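Local coordinates for protein salmonella plasmid virulence: SpvB (Salmonella typhimurium, PDB 6P0X) that probably transfers ADP-ribose from NAD(+) to an arginine of host actin as a secreted virulence toxin, this chain being its N-terminal domain, at residues W169-S174 against Y184-E189; R205-Y210 against F278-H283; V289-H294 against T304-L309. All coordinates share one frame; numbering follows the deposited sequence.

Contact 1. Residues W169-S174 against Y184-E189; sequences WLVEES and YSYLAE
Tyr184 and Tyr186 share one first torsion, CG anti to the carbonyl carbon (chi1 -60° and -56°), which swings both rings toward Leu170 and Val171 on the partner strand of the hairpin formed by strands 165-175 and 181-188. Val171 sets CG1 between its backbone N and carbonyl carbon, and that methyl lies over the centre of the Tyr184 ring, 4.2 Å from the centroid, a CH-pi contact. Leu170 uses CD1 in the same way on Tyr186, 3.8 Å from the ring centroid but displaced toward the rim, while its CB packs against CZ. The Tyr186 hydroxyl donates to Val171 O in the carbonyl plane, OH to O 2.7 Å, and is also hydrogen-bonded to Thr53. One backbone bond joins the segments: Tyr184 N to Glu172 O, 3.0 Å and nearly straight at the hydrogen (176°), although the donor stands above the carbonyl plane. Glu172 and Glu173 form the doubled side of a classic beta bulge opposite Leu148 of strand 146-149. A water bridges Ser174 OG, 2.7 Å away, and Tyr184 OH; Ser174 OG also bonds His147. The Tyr186 phenol thus supplies the buried Val171 carbonyl with a donor, while a methyl covers one face of each ring.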
loop_
_atom_site.group_PDB
_atom_site.type_symbol
_atom_site.label_atom_id
_atom_site.label_comp_id
_atom_site.label_asym_id
_atom_site.label_seq_id
_atom_site.Cartn_x
_atom_site.Cartn_y
_atom_site.Cartn_z
ATOM N N TRP A 169 -1.471 -6.953 4.978
ATOM C CA TRP A 169 -0.279 -7.003 4.139
ATOM C C TRP A 169 -0.591 -6.228 2.865
ATOM O O TRP A 169 -1.441 -6.646 2.069
ATOM C CB TRP A 169 0.121 -8.441 3.821
ATOM C CG TRP A 169 0.466 -9.279 5.017
ATOM C CD1 TRP A 169 1.718 -9.569 5.483
ATOM C CD2 TRP A 169 -0.452 -9.943 5.896
ATOM N NE1 TRP A 169 1.634 -10.374 6.595
ATOM C CE2 TRP A 169 0.314 -10.618 6.869
ATOM C CE3 TRP A 169 -1.846 -10.034 5.954
ATOM C CZ2 TRP A 169 -0.269 -11.369 7.889
ATOM C CZ3 TRP A 169 -2.422 -10.783 6.966
ATOM C CH2 TRP A 169 -1.634 -11.441 7.920
ATOM N N LEU A 170 0.090 -5.100 2.678
ATOM C CA LEU A 170 -0.143 -4.224 1.540
ATOM C C LEU A 170 0.742 -4.634 0.371
ATOM O O LEU A 170 1.893 -5.038 0.566
ATOM C CB LEU A 170 0.144 -2.772 1.928
ATOM C CG LEU A 170 -0.490 -2.284 3.233
ATOM C CD1 LEU A 170 -0.094 -0.847 3.517
ATOM C CD2 LEU A 170 -2.002 -2.415 3.178
ATOM N N VAL A 171 0.199 -4.525 -0.847
ATOM C CA VAL A 171 0.973 -4.896 -2.026
ATOM C C VAL A 171 2.234 -4.050 -2.078
ATOM O O VAL A 171 2.194 -2.819 -1.952
ATOM C CB VAL A 171 0.134 -4.764 -3.308
ATOM C CG1 VAL A 171 -0.341 -3.331 -3.530
ATOM C CG2 VAL A 171 0.939 -5.251 -4.507
ATOM N N GLU A 172 3.370 -4.715 -2.217
ATOM C CA GLU A 172 4.654 -4.042 -2.172
ATOM C C GLU A 172 5.426 -4.134 -3.472
ATOM O O GLU A 172 6.161 -3.199 -3.801
ATOM C CB GLU A 172 5.511 -4.606 -1.027
ATOM C CG GLU A 172 6.548 -3.629 -0.498
ATOM C CD GLU A 172 7.234 -4.131 0.758
ATOM O OE1 GLU A 172 6.897 -5.241 1.220
ATOM O OE2 GLU A 172 8.113 -3.414 1.283
ATOM N N GLU A 173 5.278 -5.221 -4.227
ATOM C CA GLU A 173 5.928 -5.264 -5.532
ATOM C C GLU A 173 5.138 -6.155 -6.477
ATOM O O GLU A 173 4.619 -7.195 -6.072
ATOM C CB GLU A 173 7.375 -5.758 -5.435
ATOM C CG GLU A 173 8.092 -5.794 -6.777
ATOM C CD GLU A 173 9.486 -6.388 -6.695
ATOM O OE1 GLU A 173 10.180 -6.414 -7.735
ATOM O OE2 GLU A 173 9.882 -6.842 -5.600
ATOM N N SER A 174 5.045 -5.731 -7.735
ATOM C CA SER A 174 4.389 -6.500 -8.782
ATOM C C SER A 174 5.332 -6.640 -9.965
ATOM O O SER A 174 6.066 -5.704 -10.294
ATOM C CB SER A 174 3.087 -5.833 -9.234
ATOM O OG SER A 174 2.266 -5.531 -8.125
ATOM N N TYR A 184 5.825 -0.294 -4.454
ATOM C CA TYR A 184 5.013 0.572 -3.609
ATOM C C TYR A 184 5.760 0.871 -2.315
ATOM O O TYR A 184 6.265 -0.047 -1.662
ATOM C CB TYR A 184 3.663 -0.083 -3.296
ATOM C CG TYR A 184 2.827 -0.387 -4.519
ATOM C CD1 TYR A 184 3.039 -1.545 -5.257
ATOM C CD2 TYR A 184 1.827 0.482 -4.938
ATOM C CE1 TYR A 184 2.279 -1.832 -6.374
ATOM C CE2 TYR A 184 1.064 0.205 -6.061
ATOM C CZ TYR A 184 1.296 -0.953 -6.773
ATOM O OH TYR A 184 0.543 -1.241 -7.888
ATOM N N SER A 185 5.826 2.149 -1.948
ATOM C CA SER A 185 6.430 2.586 -0.697
ATOM C C SER A 185 5.363 3.195 0.203
ATOM O O SER A 185 4.483 3.924 -0.267
ATOM C CB SER A 185 7.544 3.612 -0.937
ATOM O OG SER A 185 8.466 3.164 -1.916
ATOM N N TYR A 186 5.447 2.902 1.497
ATOM C CA TYR A 186 4.490 3.413 2.467
ATOM C C TYR A 186 5.224 4.114 3.601
ATOM O O TYR A 186 6.345 3.748 3.962
ATOM C CB TYR A 186 3.608 2.292 3.029
ATOM C CG TYR A 186 2.866 1.505 1.970
ATOM C CD1 TYR A 186 3.437 0.381 1.383
ATOM C CD2 TYR A 186 1.600 1.891 1.548
ATOM C CE1 TYR A 186 2.765 -0.341 0.413
ATOM C CE2 TYR A 186 0.918 1.175 0.579
ATOM C CZ TYR A 186 1.506 0.059 0.015
ATOM O OH TYR A 186 0.834 -0.657 -0.949
ATOM N N LEU A 187 4.572 5.129 4.157
ATOM C CA LEU A 187 5.090 5.893 5.283
ATOM C C LEU A 187 4.325 5.534 6.548
ATOM O O LEU A 187 3.092 5.453 6.531
ATOM C CB LEU A 187 4.979 7.395 5.018
ATOM C CG LEU A 187 5.881 7.951 3.921
ATOM C CD1 LEU A 187 5.493 9.386 3.598
ATOM C CD2 LEU A 187 7.340 7.859 4.346
ATOM N N ALA A 188 5.057 5.323 7.638
ATOM C CA ALA A 188 4.444 5.063 8.931
ATOM C C ALA A 188 3.978 6.364 9.573
ATOM O O ALA A 188 4.674 7.382 9.524
ATOM C CB ALA A 188 5.433 4.354 9.855
ATOM N N GLU A 189 2.799 6.322 10.185
ATOM C CA GLU A 189 2.293 7.484 10.901
ATOM C C GLU A 189 3.200 7.806 12.087
ATOM O O GLU A 189 3.818 6.922 12.684
ATOM C CB GLU A 189 0.857 7.229 11.369
ATOM C CG GLU A 189 0.229 8.356 12.185
ATOM C CD GLU A 189 -0.054 9.600 11.376
ATOM O OE1 GLU A 189 -1.204 9.757 10.912
ATOM O OE2 GLU A 189 0.869 10.424 11.208
HETATM O O HOH W 1 0.362 -3.730 -8.742
#

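Contact 2. Residues R205-Y210 against F278-H283; sequences RSAMRY and FEIRLH. With AKR (acrylic acid), chain D.
This contact supplies Met208 and Arg209 to an acrylic acid pocket; in it the loop leading into strand 209-211 packs on strand 280-282 of a small two-stranded antiparallel sheet. Met208 carries the apolar part: its CB lies 3.9 Å from Ile280 CG2, CG stands anti to the backbone N, and the chain then bends at chi2 (60°), bringing CE to Leu282 CD2 at 4.0 Å and acrylic acid CB at 3.9 Å. Ala207 CB meets Glu279 O and, more loosely, the Phe278 ring. No direct backbone bond joins the segments; instead a water accepts from Met208 N at 2.9 Å and donates to Arg281 O at 2.8 Å. At the other end Arg205 NE donates to His283 NE2, 3.0 Å and 161° at the hydrogen. The acceptor lies in the guanidinium plane, whereas the donor is tilted 29° from the imidazole plane. Arg205 and Arg281 run side by side with NH2 and NE 4.1 Å apart; both form salt bridges with Glu200, and Arg281 NH1 is hydrogen-bonded to Ser272 OG. The Tyr210 hydroxyl is hydrogen-bonded to Glu189. As acceptor, His283 NE2 probably carries no proton, consistent with a neutral ring, while Glu200 would offset the two neighbouring arginine charges.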
loop_
_atom_site.group_PDB
_atom_site.type_symbol
_atom_site.label_atom_id
_atom_site.label_comp_id
_atom_site.label_asym_id
_atom_site.label_seq_id
_atom_site.Cartn_x
_atom_site.Cartn_y
_atom_site.Cartn_z
ATOM N N ARG A 205 0.680 5.854 17.866
ATOM C CA ARG A 205 0.161 6.300 16.585
ATOM C C ARG A 205 0.994 5.820 15.403
ATOM O O ARG A 205 0.777 6.284 14.282
ATOM C CB ARG A 205 0.066 7.823 16.586
ATOM C CG ARG A 205 1.363 8.499 16.981
ATOM C CD ARG A 205 1.205 10.002 17.013
ATOM N NE ARG A 205 -0.066 10.391 17.618
ATOM C CZ ARG A 205 -0.248 10.565 18.923
ATOM N NH1 ARG A 205 0.763 10.388 19.768
ATOM N NH2 ARG A 205 -1.441 10.916 19.383
ATOM N N SER A 206 1.896 4.867 15.607
ATOM C CA SER A 206 2.823 4.477 14.553
ATOM C C SER A 206 2.306 3.338 13.681
ATOM O O SER A 206 3.019 2.908 12.768
ATOM C CB SER A 206 4.170 4.081 15.163
ATOM O OG SER A 206 4.068 2.850 15.852
ATOM N N ALA A 207 1.090 2.845 13.925
ATOM C CA ALA A 207 0.627 1.656 13.216
ATOM C C ALA A 207 0.240 1.954 11.773
ATOM O O ALA A 207 0.520 1.148 10.878
ATOM C CB ALA A 207 -0.557 1.031 13.954
ATOM N N MET A 208 -0.386 3.103 11.525
ATOM C CA MET A 208 -0.965 3.380 10.217
ATOM C C MET A 208 0.112 3.456 9.137
ATOM O O MET A 208 1.246 3.877 9.381
ATOM C CB MET A 208 -1.773 4.683 10.263
ATOM C CG MET A 208 -2.401 5.089 8.934
ATOM S SD MET A 208 -3.553 3.847 8.293
ATOM C CE MET A 208 -3.979 4.561 6.703
ATOM N N ARG A 209 -0.254 3.024 7.933
ATOM C CA ARG A 209 0.614 3.069 6.763
ATOM C C ARG A 209 -0.083 3.873 5.674
ATOM O O ARG A 209 -1.205 3.542 5.278
ATOM C CB ARG A 209 0.935 1.659 6.265
ATOM C CG ARG A 209 1.749 0.824 7.235
ATOM C CD ARG A 209 3.049 1.522 7.584
ATOM N NE ARG A 209 3.968 0.647 8.307
ATOM C CZ ARG A 209 4.193 0.727 9.613
ATOM N NH1 ARG A 209 3.557 1.635 10.340
ATOM N NH2 ARG A 209 5.045 -0.104 10.194
ATOM N N TYR A 210 0.572 4.928 5.202
ATOM C CA TYR A 210 0.054 5.750 4.118
ATOM C C TYR A 210 0.805 5.444 2.832
ATOM O O TYR A 210 2.037 5.362 2.830
ATOM C CB TYR A 210 0.198 7.238 4.436
ATOM C CG TYR A 210 -0.594 7.703 5.630
ATOM C CD1 TYR A 210 -1.936 8.040 5.509
ATOM C CD2 TYR A 210 0.001 7.806 6.879
ATOM C CE1 TYR A 210 -2.661 8.472 6.599
ATOM C CE2 TYR A 210 -0.714 8.234 7.973
ATOM C CZ TYR A 210 -2.045 8.567 7.831
ATOM O OH TYR A 210 -2.759 8.994 8.926
ATOM N N PHE A 278 -5.761 -3.403 18.051
ATOM C CA PHE A 278 -4.799 -2.391 18.460
ATOM C C PHE A 278 -5.208 -1.071 17.824
ATOM O O PHE A 278 -5.996 -1.037 16.875
ATOM C CB PHE A 278 -3.361 -2.778 18.078
ATOM C CG PHE A 278 -3.182 -3.110 16.618
ATOM C CD1 PHE A 278 -2.863 -2.123 15.698
ATOM C CD2 PHE A 278 -3.317 -4.416 16.170
ATOM C CE1 PHE A 278 -2.694 -2.428 14.353
ATOM C CE2 PHE A 278 -3.146 -4.730 14.827
ATOM C CZ PHE A 278 -2.833 -3.733 13.918
ATOM N N GLU A 279 -4.659 0.019 18.349
ATOM C CA GLU A 279 -5.038 1.348 17.891
ATOM C C GLU A 279 -4.379 1.659 16.554
ATOM O O GLU A 279 -3.189 1.397 16.350
ATOM C CB GLU A 279 -4.658 2.408 18.930
ATOM C CG GLU A 279 -4.935 3.850 18.497
ATOM C CD GLU A 279 -4.973 4.836 19.665
ATOM O OE1 GLU A 279 -5.475 5.969 19.477
ATOM O OE2 GLU A 279 -4.484 4.491 20.764
ATOM N N ILE A 280 -5.169 2.208 15.638
ATOM C CA ILE A 280 -4.679 2.728 14.367
ATOM C C ILE A 280 -5.195 4.156 14.272
ATOM O O ILE A 280 -6.382 4.373 14.019
ATOM C CB ILE A 280 -5.143 1.892 13.170
ATOM C CG1 ILE A 280 -4.671 0.443 13.316
ATOM C CG2 ILE A 280 -4.643 2.499 11.872
ATOM C CD1 ILE A 280 -5.092 -0.443 12.158
ATOM N N ARG A 281 -4.319 5.131 14.489
ATOM C CA ARG A 281 -4.707 6.534 14.510
ATOM C C ARG A 281 -4.284 7.204 13.211
ATOM O O ARG A 281 -3.200 6.934 12.686
ATOM C CB ARG A 281 -4.077 7.249 15.709
ATOM C CG ARG A 281 -4.563 8.670 15.930
ATOM C CD ARG A 281 -4.509 9.037 17.409
ATOM N NE ARG A 281 -5.096 10.347 17.693
ATOM C CZ ARG A 281 -6.402 10.577 17.807
ATOM N NH1 ARG A 281 -7.274 9.588 17.650
ATOM N NH2 ARG A 281 -6.838 11.801 18.075
ATOM N N LEU A 282 -5.148 8.073 12.685
ATOM C CA LEU A 282 -4.887 8.776 11.433
ATOM C C LEU A 282 -4.792 10.270 11.701
ATOM O O LEU A 282 -5.751 10.883 12.184
ATOM C CB LEU A 282 -5.970 8.489 10.390
ATOM C CG LEU A 282 -5.809 7.198 9.584
ATOM C CD1 LEU A 282 -6.302 5.999 10.383
ATOM C CD2 LEU A 282 -6.529 7.299 8.246
ATOM N N HIS A 283 -3.640 10.854 11.375
ATOM C CA HIS A 283 -3.419 12.287 11.507
ATOM C C HIS A 283 -3.259 12.985 10.167
ATOM O O HIS A 283 -3.152 14.215 10.135
ATOM C CB HIS A 283 -2.171 12.560 12.359
ATOM C CG HIS A 283 -2.343 12.263 13.815
ATOM N ND1 HIS A 283 -3.125 13.038 14.646
ATOM C CD2 HIS A 283 -1.814 11.290 14.596
ATOM C CE1 HIS A 283 -3.078 12.549 15.874
ATOM N NE2 HIS A 283 -2.291 11.487 15.870
HETATM C CA AKR D . -2.599 1.952 2.805
HETATM C CB AKR D . -3.194 1.833 3.970
HETATM C C AKR D . -3.424 1.867 1.523
HETATM O O AKR D . -3.874 0.755 1.130
HETATM O OXT AKR D . -3.653 2.914 0.864
HETATM O O HOH W 2 -1.410 4.977 13.530
#

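Contact 3. Residues V289-H294 against T304-L309; sequences VLMFHH and TLVSRL
Strands 289-293 and 304-309 run antiparallel, the axes of these short segments approaching to 4.6 Å with 138° between their N-to-C directions, and six backbone hydrogen bonds join them. A beta bulge interrupts the pairing: Met291 pairs with Ser307 but Phe292 with Leu305, so Val306 is the extra residue, and its N donates to Met291 O at 3.0 Å. Reciprocal bonds between Val289 and Leu309 and between His293 and Thr304 mark hydrogen-bonded pairs at the two ends.

On the face bearing Leu290, Phe292, Leu305 and Arg308, the Leu305 methyl CD1 stands over the Phe292 ring, 4.2 Å from its centroid and offset toward the rim, while Leu305 CB touches Phe292 CE1. Beside them Leu290 CD2 lies alongside the aliphatic part of Arg308, 3.6 Å from CG; the arginine's extended chain carries its guanidinium onward to Tyr330 and Gln288. Phe258 meets Phe292 edge-to-face.

Val306 spreads two methyls at the bulge. CG2, held between its backbone N and carbonyl carbon, packs 3.6 Å from Met291 CG. CG1, anti to the carbonyl carbon (chi1 -53°), covers the centre of the His293 imidazole, whose NE2 is hydrogen-bonded to Ser23. Val306 CG1 lies 3.8 Å from the His293 ring centroid, 11° off the normal, with ND1 its nearest ring atom.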
loop_
_atom_site.group_PDB
_atom_site.type_symbol
_atom_site.label_atom_id
_atom_site.label_comp_id
_atom_site.label_asym_id
_atom_site.label_seq_id
_atom_site.Cartn_x
_atom_site.Cartn_y
_atom_site.Cartn_z
ATOM N N VAL A 289 -1.433 14.549 -5.489
ATOM C CA VAL A 289 -0.855 13.402 -6.181
ATOM C C VAL A 289 -0.010 13.940 -7.331
ATOM O O VAL A 289 -0.528 14.613 -8.228
ATOM C CB VAL A 289 -1.936 12.432 -6.691
ATOM C CG1 VAL A 289 -1.298 11.198 -7.305
ATOM C CG2 VAL A 289 -2.877 12.031 -5.557
ATOM N N LEU A 290 1.286 13.645 -7.307
ATOM C CA LEU A 290 2.242 14.220 -8.243
ATOM C C LEU A 290 2.810 13.136 -9.148
ATOM O O LEU A 290 3.046 12.007 -8.706
ATOM C CB LEU A 290 3.380 14.915 -7.490
ATOM C CG LEU A 290 2.954 15.686 -6.239
ATOM C CD1 LEU A 290 4.170 16.178 -5.483
ATOM C CD2 LEU A 290 2.035 16.849 -6.599
ATOM N N MET A 291 3.037 13.480 -10.413
ATOM C CA MET A 291 3.644 12.566 -11.375
ATOM C C MET A 291 5.036 13.073 -11.730
ATOM O O MET A 291 5.182 14.203 -12.210
ATOM C CB MET A 291 2.776 12.442 -12.628
ATOM C CG MET A 291 3.204 11.338 -13.584
ATOM S SD MET A 291 3.021 9.685 -12.891
ATOM C CE MET A 291 4.677 9.036 -13.112
ATOM N N PHE A 292 6.058 12.249 -11.490
ATOM C CA PHE A 292 7.442 12.606 -11.768
ATOM C C PHE A 292 8.039 11.649 -12.791
ATOM O O PHE A 292 7.809 10.435 -12.730
ATOM C CB PHE A 292 8.300 12.572 -10.494
ATOM C CG PHE A 292 8.133 13.774 -9.605
ATOM C CD1 PHE A 292 8.928 14.896 -9.779
ATOM C CD2 PHE A 292 7.203 13.772 -8.575
ATOM C CE1 PHE A 292 8.787 16.001 -8.958
ATOM C CE2 PHE A 292 7.058 14.873 -7.748
ATOM C CZ PHE A 292 7.852 15.989 -7.940
ATOM N N HIS A 293 8.817 12.200 -13.718
ATOM C CA HIS A 293 9.626 11.423 -14.643
ATOM C C HIS A 293 11.096 11.567 -14.272
ATOM O O HIS A 293 11.513 12.584 -13.709
ATOM C CB HIS A 293 9.411 11.874 -16.092
ATOM C CG HIS A 293 8.034 11.606 -16.615
ATOM N ND1 HIS A 293 7.652 11.919 -17.902
ATOM C CD2 HIS A 293 6.946 11.055 -16.025
ATOM C CE1 HIS A 293 6.390 11.574 -18.083
ATOM N NE2 HIS A 293 5.937 11.048 -16.959
ATOM N N HIS A 294 11.890 10.545 -14.608
ATOM C CA HIS A 294 13.305 10.482 -14.229
ATOM C C HIS A 294 14.121 10.149 -15.476
ATOM O O HIS A 294 14.529 9.006 -15.689
ATOM C CB HIS A 294 13.533 9.464 -13.114
ATOM C CG HIS A 294 12.662 9.675 -11.917
ATOM N ND1 HIS A 294 12.961 10.590 -10.930
ATOM C CD2 HIS A 294 11.498 9.091 -11.545
ATOM C CE1 HIS A 294 12.020 10.561 -10.004
ATOM N NE2 HIS A 294 11.120 9.659 -10.354
ATOM N N THR A 304 11.605 15.344 -12.778
ATOM C CA THR A 304 10.837 16.275 -13.603
ATOM C C THR A 304 9.356 16.119 -13.284
ATOM O O THR A 304 8.763 15.076 -13.577
ATOM C CB THR A 304 11.089 16.031 -15.090
ATOM O OG1 THR A 304 12.469 16.274 -15.390
ATOM C CG2 THR A 304 10.223 16.959 -15.927
ATOM N N LEU A 305 8.761 17.154 -12.698
ATOM C CA LEU A 305 7.334 17.143 -12.413
ATOM C C LEU A 305 6.558 17.411 -13.695
ATOM O O LEU A 305 6.812 18.399 -14.392
ATOM C CB LEU A 305 6.990 18.194 -11.359
ATOM C CG LEU A 305 5.508 18.421 -11.060
ATOM C CD1 LEU A 305 4.878 17.148 -10.512
ATOM C CD2 LEU A 305 5.318 19.584 -10.098
ATOM N N VAL A 306 5.608 16.532 -14.004
ATOM C CA VAL A 306 4.834 16.648 -15.227
ATOM C C VAL A 306 3.364 16.951 -14.950
ATOM O O VAL A 306 2.706 17.590 -15.782
ATOM C CB VAL A 306 4.982 15.392 -16.110
ATOM C CG1 VAL A 306 6.461 15.094 -16.353
ATOM C CG2 VAL A 306 4.300 14.207 -15.474
ATOM N N SER A 307 2.830 16.524 -13.811
ATOM C CA SER A 307 1.427 16.765 -13.512
ATOM C C SER A 307 1.236 16.817 -12.003
ATOM O O SER A 307 1.892 16.077 -11.260
ATOM C CB SER A 307 0.539 15.684 -14.139
ATOM O OG SER A 307 -0.820 16.072 -14.131
ATOM N N ARG A 308 0.338 17.700 -11.556
ATOM C CA ARG A 308 0.065 17.896 -10.135
ATOM C C ARG A 308 -1.442 17.884 -9.922
ATOM O O ARG A 308 -2.124 18.847 -10.279
ATOM C CB ARG A 308 0.666 19.215 -9.643
ATOM C CG ARG A 308 0.280 19.597 -8.222
ATOM C CD ARG A 308 0.865 20.943 -7.842
ATOM N NE ARG A 308 0.849 21.149 -6.397
ATOM C CZ ARG A 308 1.186 22.288 -5.799
ATOM N NH1 ARG A 308 1.569 23.331 -6.520
ATOM N NH2 ARG A 308 1.142 22.385 -4.477
ATOM N N LEU A 309 -1.969 16.818 -9.327
ATOM C CA LEU A 309 -3.371 16.779 -8.936
ATOM C C LEU A 309 -3.467 17.373 -7.537
ATOM O O LEU A 309 -3.010 16.764 -6.563
ATOM C CB LEU A 309 -3.915 15.353 -8.976
ATOM C CG LEU A 309 -5.312 15.153 -8.376
ATOM C CD1 LEU A 309 -6.355 15.965 -9.130
ATOM C CD2 LEU A 309 -5.697 13.677 -8.338
HETATM O O HOH W 3 14.205 14.019 -15.164
#

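Overall arrangement
The centre of contact 1 lies about 4 Å from the centre of the chain, those of contacts 2 and 3 about 14 Å and 19 Å from it. The first two are buried; contact 3 is only partly so. Contacts 1 and 2 meet directly: strands 181-188 and 209-211 are neighbours, and Glu189 OE1 probably bonds both Tyr210 OH and His283 N. Both supply one acrylic acid pocket, with Leu170 from contact 1 and Met208 and Arg209 from contact 2; Met208 also lines a second. Contact 3 touches neither, its nearest atoms about 11 Å from both. Backbone bonding around a bulge dominates there, while one tyrosine hydroxyl, one backbone bond and methyl-on-ring packing join contact 1, and apolar packing, a water and an arginine-histidine bond join contact 2.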